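Local coordinates for protein 2-C-methyl-D-erythritol 2,4-cyclodiphosphate synthase (Francisella tularensis subsp. tularensis, PDB 3RE3) that probably catalyses the ring closure that forms 2-C-methyl-D-erythritol 2,4-cyclodiphosphate in the non-mevalonate pathway of isoprenoid synthesis, as a homotrimer, at residues H48-A53 / F81-I86; I97-C102 / V157-R162; C102-Q107 / I152-V157; E116-C121 / I133-T138. All blocks are in the same frame, centred on the assembly; numbering follows the deposited sequence.

In the fold
The four contacts follow one subunit from its helical layer to its sheet. Contact 1 pairs helices 45-57 and 79-92, and it closes before the others open along the chain. Contacts 2 and 3 are successive parts of one strand pair, 96-105 with 151-161. Their centres lie about 16 Å apart, and they share Cys102 and Val157. Contact 4 lies inside the loop that contact 3 closes. It sets helix 115-126 against strand 133-138, the neighbour of strand 96-105 in the same sheet. Contact 1 touches the sheet through Ala49, Leu50 and Ala53. Contacts 2, 3 and 4 all reach the third subunit, so this sheet takes part in the contacts between subunits.

Contact 1: residues H48-A53 / F81-I86; sequences HALCDA and FFLAEI. With POP (pyrophosphate 2-), chain E.
Leu50 and Leu83 meet across two neighbouring helices through their methyl branches. Leu50 CD2 lies 3.9 Å from Leu83 CD1, and the two side chains cross at about a right angle. The same methyl, Leu83 CD1, also touches Cys51 SG at 3.9 Å. Cys51 SG also lies 4.0 Å from Ile86 CG1. The thiol thus touches both Leu83 and Ile86, which are about one helical turn apart. Its torsion allows this, for SG stands anti to the carbonyl carbon (chi1 -68°) and reaches out to the second helix. No hydrogen bond joins the two segments, and the touch is apolar.

The short helix segments run almost parallel, with 13° between their directions. Their axes come within 10.0 Å. Both belong to the helical layer of the alpha-beta fold of the YgbB family, and helix 45-57 packs on the sheet. There Leu50 touches Val156, and Ala49 touches Thr154 and Val156. Ile63 covers Cys51 from helix 63-66, and Phe82 makes an edge-to-face contact with Phe67.

The side chain of His48 leaves its helix away from helix 79-92, and its ring meets the bound pyrophosphate. Pyrophosphate O1 lies over one face of the ring, 3.2 Å from His48 CE1. This places the N-terminal part of helix 45-57 beside the ligand, consistent with an active-site pocket. Asp52 OD2 lies in plane at the edge of the same imidazole. Asp52 OD1 accepts a hydrogen bond from Ile63 N.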
loop_
_atom_site.group_PDB
_atom_site.type_symbol
_atom_site.label_atom_id
_atom_site.label_comp_id
_atom_site.label_asym_id
_atom_site.label_seq_id
_atom_site.Cartn_x
_atom_site.Cartn_y
_atom_site.Cartn_z
ATOM N N HIS A 48 5.793 -13.307 -4.797
ATOM C CA HIS A 48 4.754 -13.617 -3.832
ATOM C C HIS A 48 3.696 -12.507 -3.774
ATOM O O HIS A 48 2.510 -12.769 -3.971
ATOM C CB HIS A 48 5.368 -13.860 -2.450
ATOM C CG HIS A 48 4.410 -14.435 -1.455
ATOM N ND1 HIS A 48 4.697 -15.556 -0.712
ATOM C CD2 HIS A 48 3.176 -14.030 -1.070
ATOM C CE1 HIS A 48 3.675 -15.829 0.083
ATOM N NE2 HIS A 48 2.742 -14.919 -0.116
ATOM N N ALA A 49 4.119 -11.270 -3.530
ATOM C CA ALA A 49 3.171 -10.173 -3.484
ATOM C C ALA A 49 2.440 -10.062 -4.839
ATOM O O ALA A 49 1.251 -9.740 -4.907
ATOM C CB ALA A 49 3.883 -8.884 -3.147
ATOM N N LEU A 50 3.161 -10.356 -5.917
ATOM C CA LEU A 50 2.613 -10.272 -7.266
ATOM C C LEU A 50 1.492 -11.283 -7.490
ATOM O O LEU A 50 0.440 -10.927 -7.983
ATOM C CB LEU A 50 3.716 -10.477 -8.296
ATOM C CG LEU A 50 3.280 -10.533 -9.746
ATOM C CD1 LEU A 50 2.595 -9.245 -10.117
ATOM C CD2 LEU A 50 4.483 -10.755 -10.638
ATOM N N CYS A 51 1.727 -12.542 -7.127
ATOM C CA CYS A 51 0.689 -13.566 -7.180
ATOM C C CYS A 51 -0.516 -13.171 -6.344
ATOM O O CYS A 51 -1.652 -13.295 -6.785
ATOM C CB CYS A 51 1.226 -14.901 -6.688
ATOM S SG CYS A 51 2.457 -15.638 -7.773
ATOM N N ASP A 52 -0.256 -12.705 -5.130
ATOM C CA ASP A 52 -1.310 -12.205 -4.262
ATOM C C ASP A 52 -2.140 -11.104 -4.926
ATOM O O ASP A 52 -3.356 -11.088 -4.783
ATOM C CB ASP A 52 -0.716 -11.683 -2.946
ATOM C CG ASP A 52 -0.427 -12.793 -1.946
ATOM O OD1 ASP A 52 -0.938 -13.922 -2.141
ATOM O OD2 ASP A 52 0.293 -12.528 -0.952
ATOM N N ALA A 53 -1.492 -10.187 -5.639
ATOM C CA ALA A 53 -2.203 -9.073 -6.260
ATOM C C ALA A 53 -3.147 -9.585 -7.347
ATOM O O ALA A 53 -4.293 -9.140 -7.476
ATOM C CB ALA A 53 -1.220 -8.063 -6.840
ATOM N N PHE A 81 7.626 -20.812 -11.120
ATOM C CA PHE A 81 6.619 -21.831 -11.374
ATOM C C PHE A 81 5.241 -21.333 -10.971
ATOM O O PHE A 81 4.300 -21.362 -11.766
ATOM C CB PHE A 81 6.950 -23.108 -10.598
ATOM C CG PHE A 81 5.793 -24.062 -10.475
ATOM C CD1 PHE A 81 5.606 -25.064 -11.412
ATOM C CD2 PHE A 81 4.896 -23.961 -9.420
ATOM C CE1 PHE A 81 4.545 -25.941 -11.305
ATOM C CE2 PHE A 81 3.832 -24.836 -9.308
ATOM C CZ PHE A 81 3.656 -25.826 -10.252
ATOM N N PHE A 82 5.134 -20.881 -9.727
ATOM C CA PHE A 82 3.872 -20.397 -9.186
ATOM C C PHE A 82 3.317 -19.283 -10.051
ATOM O O PHE A 82 2.134 -19.257 -10.383
ATOM C CB PHE A 82 4.062 -19.908 -7.758
ATOM C CG PHE A 82 4.505 -20.981 -6.828
ATOM C CD1 PHE A 82 3.577 -21.759 -6.165
ATOM C CD2 PHE A 82 5.855 -21.242 -6.640
ATOM C CE1 PHE A 82 3.985 -22.767 -5.305
ATOM C CE2 PHE A 82 6.270 -22.249 -5.781
ATOM C CZ PHE A 82 5.333 -23.012 -5.117
ATOM N N LEU A 83 4.196 -18.369 -10.424
ATOM C CA LEU A 83 3.829 -17.279 -11.299
ATOM C C LEU A 83 3.245 -17.825 -12.606
ATOM O O LEU A 83 2.309 -17.257 -13.174
ATOM C CB LEU A 83 5.042 -16.408 -11.573
ATOM C CG LEU A 83 4.652 -15.092 -12.195
ATOM C CD1 LEU A 83 3.569 -14.454 -11.346
ATOM C CD2 LEU A 83 5.866 -14.199 -12.301
ATOM N N ALA A 84 3.786 -18.945 -13.072
ATOM C CA ALA A 84 3.290 -19.539 -14.296
ATOM C C ALA A 84 1.925 -20.189 -14.070
ATOM O O ALA A 84 1.079 -20.199 -14.960
ATOM C CB ALA A 84 4.291 -20.527 -14.859
ATOM N N GLU A 85 1.689 -20.719 -12.879
ATOM C CA GLU A 85 0.364 -21.254 -12.605
ATOM C C GLU A 85 -0.651 -20.129 -12.486
ATOM O O GLU A 85 -1.770 -20.249 -12.963
ATOM C CB GLU A 85 0.362 -22.139 -11.363
ATOM C CG GLU A 85 0.361 -23.626 -11.686
ATOM C CD GLU A 85 1.403 -24.007 -12.728
ATOM O OE1 GLU A 85 1.079 -24.825 -13.617
ATOM O OE2 GLU A 85 2.544 -23.496 -12.662
ATOM N N ILE A 86 -0.254 -19.028 -11.860
ATOM C CA ILE A 86 -1.118 -17.859 -11.772
ATOM C C ILE A 86 -1.442 -17.304 -13.169
ATOM O O ILE A 86 -2.543 -16.807 -13.411
ATOM C CB ILE A 86 -0.522 -16.775 -10.827
ATOM C CG1 ILE A 86 -0.944 -17.055 -9.390
ATOM C CG2 ILE A 86 -0.985 -15.383 -11.206
ATOM C CD1 ILE A 86 -0.387 -18.351 -8.842
HETATM P P1 POP E . 5.883 -14.374 3.565
HETATM O O1 POP E . 4.556 -14.553 2.863
HETATM O O2 POP E . 5.746 -13.282 4.602
HETATM O O3 POP E . 6.264 -15.667 4.243
HETATM O O POP E . 7.019 -13.974 2.485
HETATM P P2 POP E . 8.070 -15.019 1.832
HETATM O O4 POP E . 8.646 -14.384 0.589
HETATM O O5 POP E . 9.184 -15.339 2.804
HETATM O O6 POP E . 7.364 -16.295 1.428
#

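Contact 2: residues I97-C102 / V157-R162. With NA (sodium ion), chain F.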
loop_
_atom_site.group_PDB
_atom_site.type_symbol
_atom_site.label_atom_id
_atom_site.label_comp_id
_atom_site.label_asym_id
_atom_site.label_seq_id
_atom_site.Cartn_x
_atom_site.Cartn_y
_atom_site.Cartn_z
ATOM N N ILE A 97 -3.674 -8.830 -18.152
ATOM C CA ILE A 97 -2.998 -7.764 -17.434
ATOM C C ILE A 97 -2.971 -6.477 -18.244
ATOM O O ILE A 97 -2.438 -6.432 -19.343
ATOM C CB ILE A 97 -1.555 -8.153 -17.066
ATOM C CG1 ILE A 97 -1.576 -9.240 -15.998
ATOM C CG2 ILE A 97 -0.764 -6.928 -16.603
ATOM C CD1 ILE A 97 -0.413 -10.140 -16.084
ATOM N N SER A 98 -3.530 -5.422 -17.679
ATOM C CA SER A 98 -3.297 -4.102 -18.208
ATOM C C SER A 98 -1.877 -3.687 -17.825
ATOM O O SER A 98 -1.021 -3.512 -18.686
ATOM C CB SER A 98 -4.309 -3.132 -17.631
ATOM O OG SER A 98 -4.069 -1.832 -18.116
ATOM N N ASN A 99 -1.627 -3.536 -16.525
ATOM C CA ASN A 99 -0.278 -3.228 -16.046
ATOM C C ASN A 99 -0.027 -3.604 -14.592
ATOM O O ASN A 99 -0.954 -3.804 -13.816
ATOM C CB ASN A 99 0.086 -1.760 -16.297
ATOM C CG ASN A 99 -0.412 -0.829 -15.205
ATOM O OD1 ASN A 99 0.383 -0.226 -14.497
ATOM N ND2 ASN A 99 -1.725 -0.691 -15.080
ATOM N N ILE A 100 1.245 -3.705 -14.231
ATOM C CA ILE A 100 1.630 -4.039 -12.871
ATOM C C ILE A 100 2.640 -3.045 -12.334
ATOM O O ILE A 100 3.610 -2.720 -13.021
ATOM C CB ILE A 100 2.260 -5.428 -12.813
ATOM C CG1 ILE A 100 1.214 -6.480 -13.161
ATOM C CG2 ILE A 100 2.854 -5.671 -11.434
ATOM C CD1 ILE A 100 1.795 -7.831 -13.426
ATOM N N ASP A 101 2.414 -2.569 -11.110
ATOM C CA ASP A 101 3.389 -1.713 -10.430
ATOM C C ASP A 101 3.933 -2.324 -9.133
ATOM O O ASP A 101 3.173 -2.760 -8.275
ATOM C CB ASP A 101 2.796 -0.333 -10.153
ATOM C CG ASP A 101 3.871 0.726 -9.967
ATOM O OD1 ASP A 101 5.055 0.413 -10.205
ATOM O OD2 ASP A 101 3.539 1.874 -9.605
ATOM N N CYS A 102 5.251 -2.352 -8.987
ATOM C CA CYS A 102 5.862 -2.982 -7.813
ATOM C C CYS A 102 6.760 -2.008 -7.093
ATOM O O CYS A 102 7.536 -1.273 -7.720
ATOM C CB CYS A 102 6.696 -4.201 -8.199
ATOM S SG CYS A 102 5.840 -5.443 -9.158
ATOM N N VAL A 157 0.706 -3.600 -7.001
ATOM C CA VAL A 157 -0.640 -3.361 -7.498
ATOM C C VAL A 157 -0.715 -3.815 -8.956
ATOM O O VAL A 157 0.198 -3.574 -9.753
ATOM C CB VAL A 157 -1.044 -1.882 -7.397
ATOM C CG1 VAL A 157 -1.354 -1.511 -5.966
ATOM C CG2 VAL A 157 0.037 -0.981 -8.000
ATOM N N CYS A 158 -1.799 -4.493 -9.302
ATOM C CA CYS A 158 -2.040 -4.862 -10.690
ATOM C C CYS A 158 -3.395 -4.348 -11.109
ATOM O O CYS A 158 -4.284 -4.182 -10.271
ATOM C CB CYS A 158 -1.986 -6.375 -10.893
ATOM S SG CYS A 158 -3.150 -7.240 -9.879
ATOM N N LEU A 159 -3.530 -4.063 -12.402
ATOM C CA LEU A 159 -4.821 -3.736 -13.011
ATOM C C LEU A 159 -5.136 -4.768 -14.079
ATOM O O LEU A 159 -4.348 -4.970 -14.993
ATOM C CB LEU A 159 -4.789 -2.354 -13.641
ATOM C CG LEU A 159 -6.115 -1.717 -14.025
ATOM C CD1 LEU A 159 -7.122 -1.763 -12.887
ATOM C CD2 LEU A 159 -5.880 -0.281 -14.452
ATOM N N LEU A 160 -6.288 -5.417 -13.961
ATOM C CA LEU A 160 -6.715 -6.437 -14.925
ATOM C C LEU A 160 -7.897 -5.976 -15.798
ATOM O O LEU A 160 -8.722 -5.178 -15.355
ATOM C CB LEU A 160 -7.099 -7.711 -14.183
ATOM C CG LEU A 160 -6.020 -8.328 -13.295
ATOM C CD1 LEU A 160 -6.519 -9.654 -12.710
ATOM C CD2 LEU A 160 -4.733 -8.533 -14.089
ATOM N N TYR A 161 -7.973 -6.461 -17.036
ATOM C CA TYR A 161 -9.107 -6.125 -17.910
ATOM C C TYR A 161 -9.693 -7.324 -18.653
ATOM O O TYR A 161 -9.055 -8.382 -18.770
ATOM C CB TYR A 161 -8.745 -5.016 -18.901
ATOM C CG TYR A 161 -7.850 -5.464 -20.035
ATOM C CD1 TYR A 161 -8.384 -5.989 -21.213
ATOM C CD2 TYR A 161 -6.482 -5.358 -19.937
ATOM C CE1 TYR A 161 -7.564 -6.398 -22.251
ATOM C CE2 TYR A 161 -5.660 -5.762 -20.957
ATOM C CZ TYR A 161 -6.199 -6.284 -22.113
ATOM O OH TYR A 161 -5.357 -6.681 -23.127
ATOM N N ARG A 162 -10.923 -7.136 -19.137
ATOM C CA ARG A 162 -11.655 -8.127 -19.933
ATOM C C ARG A 162 -12.342 -7.441 -21.123
ATOM O O ARG A 162 -12.773 -6.281 -21.028
ATOM C CB ARG A 162 -12.687 -8.855 -19.062
ATOM C CG ARG A 162 -13.565 -9.863 -19.803
ATOM C CD ARG A 162 -14.664 -10.431 -18.897
ATOM N NE ARG A 162 -14.277 -11.704 -18.288
ATOM C CZ ARG A 162 -14.911 -12.274 -17.266
ATOM N NH1 ARG A 162 -15.965 -11.680 -16.722
ATOM N NH2 ARG A 162 -14.492 -13.437 -16.778
HETATM NA NA NA F . 3.344 -0.260 -14.929
#
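Asn99 and Leu159 face each other on neighbouring strands, and the first torsion of Asn99 decides how they meet. Its CG stands between the backbone N and the carbonyl carbon (chi1 85°). This turns ND2 to Leu159 CB at 3.8 Å and leaves OD1 for the sodium ion, 3.0 Å away. Gly56 O of the third subunit binds the same ion, so the metal bridges two chains. Tyr161 takes a similar first torsion, which lays its ring edge by the backbone of Ile97 and Ser98.

The motif is a classic beta bulge in an antiparallel pair, whose segments run at 171°. Ser98 and Asn99 both face Leu159. Ser98 N gives Leu159 O a hydrogen bond of 2.8 Å, bent to 142° at the hydrogen. Asn99 N adds only a weak bond to that oxygen, at 3.4 Å. Past the bulge the pairing is regular. Leu159 N bonds to Asn99 O, and Asp101 and Val157 exchange two backbone bonds.

Ile97, Ile100, Cys158 and Leu160 share one face of the sheet. Ile100, Cys158 and Leu160 touch helix 45-57 there, and Ile97 touches Ile128. Ile97 CG1 meets Leu160 CD2 at 3.8 Å, and Ile100 CG1 meets Cys158 CB at 3.9 Å. The other face carries Asn99, Asp101, Val157 and Leu159 and meets neighbouring subunits. There Asp101 OD2 accepts a hydrogen bond from His10 N of the third subunit, while OD1 forms a salt bridge with Lys136 of its own chain. Asp101 CB rests against Val157 CG2 at 3.6 Å.

Contact 3: residues C102-Q107 / I152-V157; sequences CTIIAQ and IATHVV
Ile105 meets the imidazole of His155 at its edge. Its CD1 lies near the ring plane, 3.8 Å from His155 CD2, and the two side chains cross at a slant. Other rings gather round the same imidazole. Tyr12 and His10 of the same chain meet it with planes at about 40°, and His155 of each of the other two subunits meets it edge-to-face. The three copies thus come together where the trimer's subunits converge. His155 ND1 is hydrogen-bonded to His10 NE2, which helps to fix the rotation of the ring.

The frame is a regular antiparallel pair in the central part of the four-stranded mixed sheet of this fold. Strand 102-105 and strand 152-157 run at 168°. Thr103 and His155 form one hydrogen-bonded pair, with Thr103 N to His155 O at 2.7 Å. Ile105 and Ala153 form the next, with Ala153 N to Ile105 O at 3.0 Å. Between them, Thr154 CA gives a CH contact to Thr103 O.

Thr103, Ile105, Ala153 and His155 share one face. There Thr103, Ile105 and His155 meet the third subunit, and Ile146 packs on Ile105 and Ala153. Thr103 OG1 is hydrogen-bonded to Lys136 NZ and to His10 ND1 of the third subunit. Cys102, Ile104, Thr154 and Val156 share the other face, where Thr154 and Val156 touch helix 45-57 and Ile104 meets Met118 and Ile135. Cys102 SG reaches Val156 CG2 at 3.8 Å. Ile104 and Thr154 run alongside each other in one direction. Thr154 holds CG2 anti to its carbonyl carbon, which sets that methyl against Ile104 CG1 at 3.5 Å.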
loop_
_atom_site.group_PDB
_atom_site.type_symbol
_atom_site.label_atom_id
_atom_site.label_comp_id
_atom_site.label_asym_id
_atom_site.label_seq_id
_atom_site.Cartn_x
_atom_site.Cartn_y
_atom_site.Cartn_z
ATOM N N CYS A 102 5.251 -2.352 -8.987
ATOM C CA CYS A 102 5.862 -2.982 -7.813
ATOM C C CYS A 102 6.760 -2.008 -7.093
ATOM O O CYS A 102 7.536 -1.273 -7.720
ATOM C CB CYS A 102 6.696 -4.201 -8.199
ATOM S SG CYS A 102 5.840 -5.443 -9.158
ATOM N N THR A 103 6.638 -1.998 -5.769
ATOM C CA THR A 103 7.562 -1.264 -4.920
ATOM C C THR A 103 8.263 -2.217 -3.946
ATOM O O THR A 103 7.654 -2.782 -3.043
ATOM C CB THR A 103 6.849 -0.141 -4.157
ATOM O OG1 THR A 103 6.104 0.657 -5.080
ATOM C CG2 THR A 103 7.855 0.740 -3.414
ATOM N N ILE A 104 9.555 -2.394 -4.154
ATOM C CA ILE A 104 10.386 -3.136 -3.226
ATOM C C ILE A 104 10.904 -2.215 -2.135
ATOM O O ILE A 104 11.509 -1.187 -2.424
ATOM C CB ILE A 104 11.583 -3.747 -3.948
ATOM C CG1 ILE A 104 11.091 -4.644 -5.083
ATOM C CG2 ILE A 104 12.471 -4.505 -2.965
ATOM C CD1 ILE A 104 12.186 -5.125 -5.983
ATOM N N ILE A 105 10.647 -2.583 -0.886
ATOM C CA ILE A 105 11.118 -1.806 0.254
ATOM C C ILE A 105 12.257 -2.513 0.980
ATOM O O ILE A 105 12.049 -3.540 1.619
ATOM C CB ILE A 105 9.962 -1.556 1.231
ATOM C CG1 ILE A 105 8.741 -1.064 0.446
ATOM C CG2 ILE A 105 10.395 -0.592 2.339
ATOM C CD1 ILE A 105 7.566 -0.707 1.288
ATOM N N ALA A 106 13.465 -1.971 0.856
ATOM C CA ALA A 106 14.650 -2.605 1.440
ATOM C C ALA A 106 15.727 -1.602 1.811
ATOM O O ALA A 106 15.952 -0.649 1.077
ATOM C CB ALA A 106 15.213 -3.601 0.479
ATOM N N GLN A 107 16.414 -1.818 2.933
ATOM C CA GLN A 107 17.581 -0.996 3.232
ATOM C C GLN A 107 18.756 -1.562 2.449
ATOM O O GLN A 107 19.706 -0.853 2.110
ATOM C CB GLN A 107 17.863 -0.940 4.732
ATOM C CG GLN A 107 18.745 0.222 5.138
ATOM C CD GLN A 107 18.104 1.563 4.848
ATOM O OE1 GLN A 107 16.884 1.711 4.899
ATOM N NE2 GLN A 107 18.930 2.550 4.547
ATOM N N ILE A 152 12.813 -7.433 4.289
ATOM C CA ILE A 152 12.332 -6.587 3.208
ATOM C C ILE A 152 10.863 -6.831 2.909
ATOM O O ILE A 152 10.313 -7.884 3.235
ATOM C CB ILE A 152 13.119 -6.812 1.911
ATOM C CG1 ILE A 152 13.051 -8.277 1.511
ATOM C CG2 ILE A 152 14.563 -6.381 2.074
ATOM C CD1 ILE A 152 13.910 -8.582 0.346
ATOM N N ALA A 153 10.236 -5.844 2.285
ATOM C CA ALA A 153 8.843 -5.962 1.922
ATOM C C ALA A 153 8.683 -5.557 0.480
ATOM O O ALA A 153 9.551 -4.899 -0.093
ATOM C CB ALA A 153 7.993 -5.082 2.803
ATOM N N THR A 154 7.576 -5.975 -0.114
ATOM C CA THR A 154 7.195 -5.485 -1.435
ATOM C C THR A 154 5.707 -5.243 -1.461
ATOM O O THR A 154 4.931 -6.003 -0.876
ATOM C CB THR A 154 7.575 -6.436 -2.593
ATOM O OG1 THR A 154 7.244 -7.781 -2.243
ATOM C CG2 THR A 154 9.045 -6.369 -2.866
ATOM N N HIS A 155 5.338 -4.144 -2.112
ATOM C CA HIS A 155 3.964 -3.844 -2.479
ATOM C C HIS A 155 3.788 -4.022 -3.987
ATOM O O HIS A 155 4.576 -3.518 -4.786
ATOM C CB HIS A 155 3.629 -2.402 -2.129
ATOM C CG HIS A 155 3.305 -2.180 -0.686
ATOM N ND1 HIS A 155 2.025 -2.279 -0.194
ATOM C CD2 HIS A 155 4.090 -1.823 0.360
ATOM C CE1 HIS A 155 2.031 -2.005 1.102
ATOM N NE2 HIS A 155 3.272 -1.733 1.461
ATOM N N VAL A 156 2.747 -4.737 -4.375
ATOM C CA VAL A 156 2.386 -4.823 -5.780
ATOM C C VAL A 156 0.944 -4.378 -5.954
ATOM O O VAL A 156 0.078 -4.711 -5.144
ATOM C CB VAL A 156 2.534 -6.251 -6.345
ATOM C CG1 VAL A 156 2.166 -6.274 -7.829
ATOM C CG2 VAL A 156 3.944 -6.761 -6.147
ATOM N N VAL A 157 0.706 -3.600 -7.001
ATOM C CA VAL A 157 -0.640 -3.361 -7.498
ATOM C C VAL A 157 -0.715 -3.815 -8.956
ATOM O O VAL A 157 0.198 -3.574 -9.753
ATOM C CB VAL A 157 -1.044 -1.882 -7.397
ATOM C CG1 VAL A 157 -1.354 -1.511 -5.966
ATOM C CG2 VAL A 157 0.037 -0.981 -8.000
#

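Contact 4: residues E116-C121 / I133-T138; sequences EKMRAC and INIKAT
Helix 116-121 runs nearly antiparallel to strand 133-138, with 155° between their directions. The axes approach to 8.6 Å, and Arg119 and Ile133 have the nearest CA atoms. This is the return leg of a beta-alpha-beta crossover: strand 96-105, helix 115-126, then strand 133-138, parallel to the first and beside it.

Arg119 carries the polar contact. Its chain bends at chi3 (83°), which brings the guanidinium edge to the start of the strand. NE donates to Ile133 O at 2.7 Å, and the oxygen lies in the guanidinium plane. The donor in turn lies in the carbonyl plane. NH1 adds a weak bond to the same oxygen at 3.2 Å. NH2 makes a weak salt bridge to Glu116 OE1, one turn back in the helix. NH1 also makes a weak bond to Gly59 O of the third subunit; the bond from NE to Ile133 O is the short one.

Asn134 OD1 lies over one face of the guanidinium, but it bonds to Gly61 N of the third subunit. Asn134 ND2 bonds to Asp101 OD1. The aliphatic part of Arg119 passes Ile135, the two side chains running opposite ways. Arg119 CG meets Ile135 CD1 at 3.5 Å. Met118, deposited as selenomethionine, turns its selenium end away from the strand, but its CB touches the same Ile135 CD1 at 3.5 Å.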
loop_
_atom_site.group_PDB
_atom_site.type_symbol
_atom_site.label_atom_id
_atom_site.label_comp_id
_atom_site.label_asym_id
_atom_site.label_seq_id
_atom_site.Cartn_x
_atom_site.Cartn_y
_atom_site.Cartn_z
ATOM N N GLU A 116 15.935 -4.428 -13.952
ATOM C CA GLU A 116 15.629 -4.703 -15.345
ATOM C C GLU A 116 15.616 -6.205 -15.625
ATOM O O GLU A 116 14.800 -6.701 -16.396
ATOM C CB GLU A 116 16.611 -3.973 -16.259
ATOM C CG GLU A 116 16.579 -2.465 -16.075
ATOM C CD GLU A 116 15.171 -1.888 -16.144
ATOM O OE1 GLU A 116 14.425 -2.218 -17.101
ATOM O OE2 GLU A 116 14.815 -1.102 -15.233
ATOM N N LYS A 117 16.510 -6.935 -14.985
ATOM C CA LYS A 117 16.489 -8.371 -15.117
ATOM C C LYS A 117 15.170 -8.915 -14.608
ATOM O O LYS A 117 14.582 -9.786 -15.237
ATOM C CB LYS A 117 17.667 -9.018 -14.382
ATOM C CG LYS A 117 18.943 -9.058 -15.186
ATOM C CD LYS A 117 20.068 -9.758 -14.441
ATOM C CE LYS A 117 20.598 -8.911 -13.281
ATOM N NZ LYS A 117 21.593 -9.654 -12.442
HETATM N N MSE A 118 14.714 -8.398 -13.467
HETATM C CA MSE A 118 13.451 -8.844 -12.894
HETATM C C MSE A 118 12.293 -8.563 -13.849
HETATM O O MSE A 118 11.397 -9.392 -14.012
HETATM C CB MSE A 118 13.165 -8.154 -11.570
HETATM C CG MSE A 118 14.169 -8.427 -10.467
HETATM SE SE MSE A 118 13.664 -7.347 -8.895
HETATM C CE MSE A 118 15.195 -7.736 -7.740
ATOM N N ARG A 119 12.310 -7.388 -14.470
ATOM C CA ARG A 119 11.214 -6.981 -15.319
ATOM C C ARG A 119 11.127 -7.897 -16.534
ATOM O O ARG A 119 10.040 -8.314 -16.921
ATOM C CB ARG A 119 11.386 -5.539 -15.773
ATOM C CG ARG A 119 11.285 -4.524 -14.686
ATOM C CD ARG A 119 11.445 -3.133 -15.270
ATOM N NE ARG A 119 10.200 -2.617 -15.823
ATOM C CZ ARG A 119 10.131 -1.659 -16.740
ATOM N NH1 ARG A 119 8.954 -1.236 -17.170
ATOM N NH2 ARG A 119 11.243 -1.123 -17.230
ATOM N N ALA A 120 12.279 -8.214 -17.120
ATOM C CA ALA A 120 12.333 -9.029 -18.323
ATOM C C ALA A 120 11.877 -10.441 -17.994
ATOM O O ALA A 120 11.076 -11.051 -18.712
ATOM C CB ALA A 120 13.741 -9.047 -18.881
ATOM N N CYS A 121 12.397 -10.942 -16.891
ATOM C CA CYS A 121 12.061 -12.262 -16.398
ATOM C C CYS A 121 10.558 -12.429 -16.220
ATOM O O CYS A 121 9.981 -13.397 -16.692
ATOM C CB CYS A 121 12.776 -12.513 -15.062
ATOM S SG CYS A 121 12.247 -13.979 -14.184
ATOM N N ILE A 133 5.014 -3.837 -16.817
ATOM C CA ILE A 133 5.356 -4.134 -15.414
ATOM C C ILE A 133 6.492 -3.288 -14.836
ATOM O O ILE A 133 7.647 -3.417 -15.219
ATOM C CB ILE A 133 5.658 -5.625 -15.149
ATOM C CG1 ILE A 133 6.273 -5.768 -13.759
ATOM C CG2 ILE A 133 6.605 -6.202 -16.197
ATOM C CD1 ILE A 133 6.213 -7.185 -13.205
ATOM N N ASN A 134 6.147 -2.443 -13.883
ATOM C CA ASN A 134 7.092 -1.507 -13.316
ATOM C C ASN A 134 7.554 -2.010 -11.965
ATOM O O ASN A 134 6.745 -2.472 -11.157
ATOM C CB ASN A 134 6.423 -0.149 -13.152
ATOM C CG ASN A 134 7.408 0.957 -13.005
ATOM O OD1 ASN A 134 7.912 1.481 -13.996
ATOM N ND2 ASN A 134 7.708 1.324 -11.760
ATOM N N ILE A 135 8.858 -1.914 -11.726
ATOM C CA ILE A 135 9.466 -2.319 -10.463
ATOM C C ILE A 135 10.348 -1.190 -9.986
ATOM O O ILE A 135 11.334 -0.841 -10.647
ATOM C CB ILE A 135 10.385 -3.543 -10.648
ATOM C CG1 ILE A 135 9.611 -4.765 -11.157
ATOM C CG2 ILE A 135 11.072 -3.864 -9.369
ATOM C CD1 ILE A 135 10.521 -5.918 -11.550
ATOM N N LYS A 136 10.005 -0.615 -8.838
ATOM C CA LYS A 136 10.863 0.403 -8.228
ATOM C C LYS A 136 11.296 -0.010 -6.815
ATOM O O LYS A 136 10.636 -0.816 -6.170
ATOM C CB LYS A 136 10.173 1.767 -8.211
ATOM C CG LYS A 136 8.771 1.728 -7.655
ATOM C CD LYS A 136 8.109 3.074 -7.757
ATOM C CE LYS A 136 6.778 2.934 -8.429
ATOM N NZ LYS A 136 6.076 1.724 -7.913
ATOM N N ALA A 137 12.408 0.536 -6.338
ATOM C CA ALA A 137 12.883 0.199 -4.991
ATOM C C ALA A 137 13.096 1.450 -4.151
ATOM O O ALA A 137 13.736 2.401 -4.604
ATOM C CB ALA A 137 14.156 -0.620 -5.069
ATOM N N THR A 138 12.552 1.460 -2.937
ATOM C CA THR A 138 12.813 2.565 -2.012
ATOM C C THR A 138 13.330 2.047 -0.653
ATOM O O THR A 138 13.414 0.843 -0.422
ATOM C CB THR A 138 11.556 3.470 -1.823
ATOM O OG1 THR A 138 11.918 4.720 -1.210
ATOM C CG2 THR A 138 10.482 2.772 -0.996
#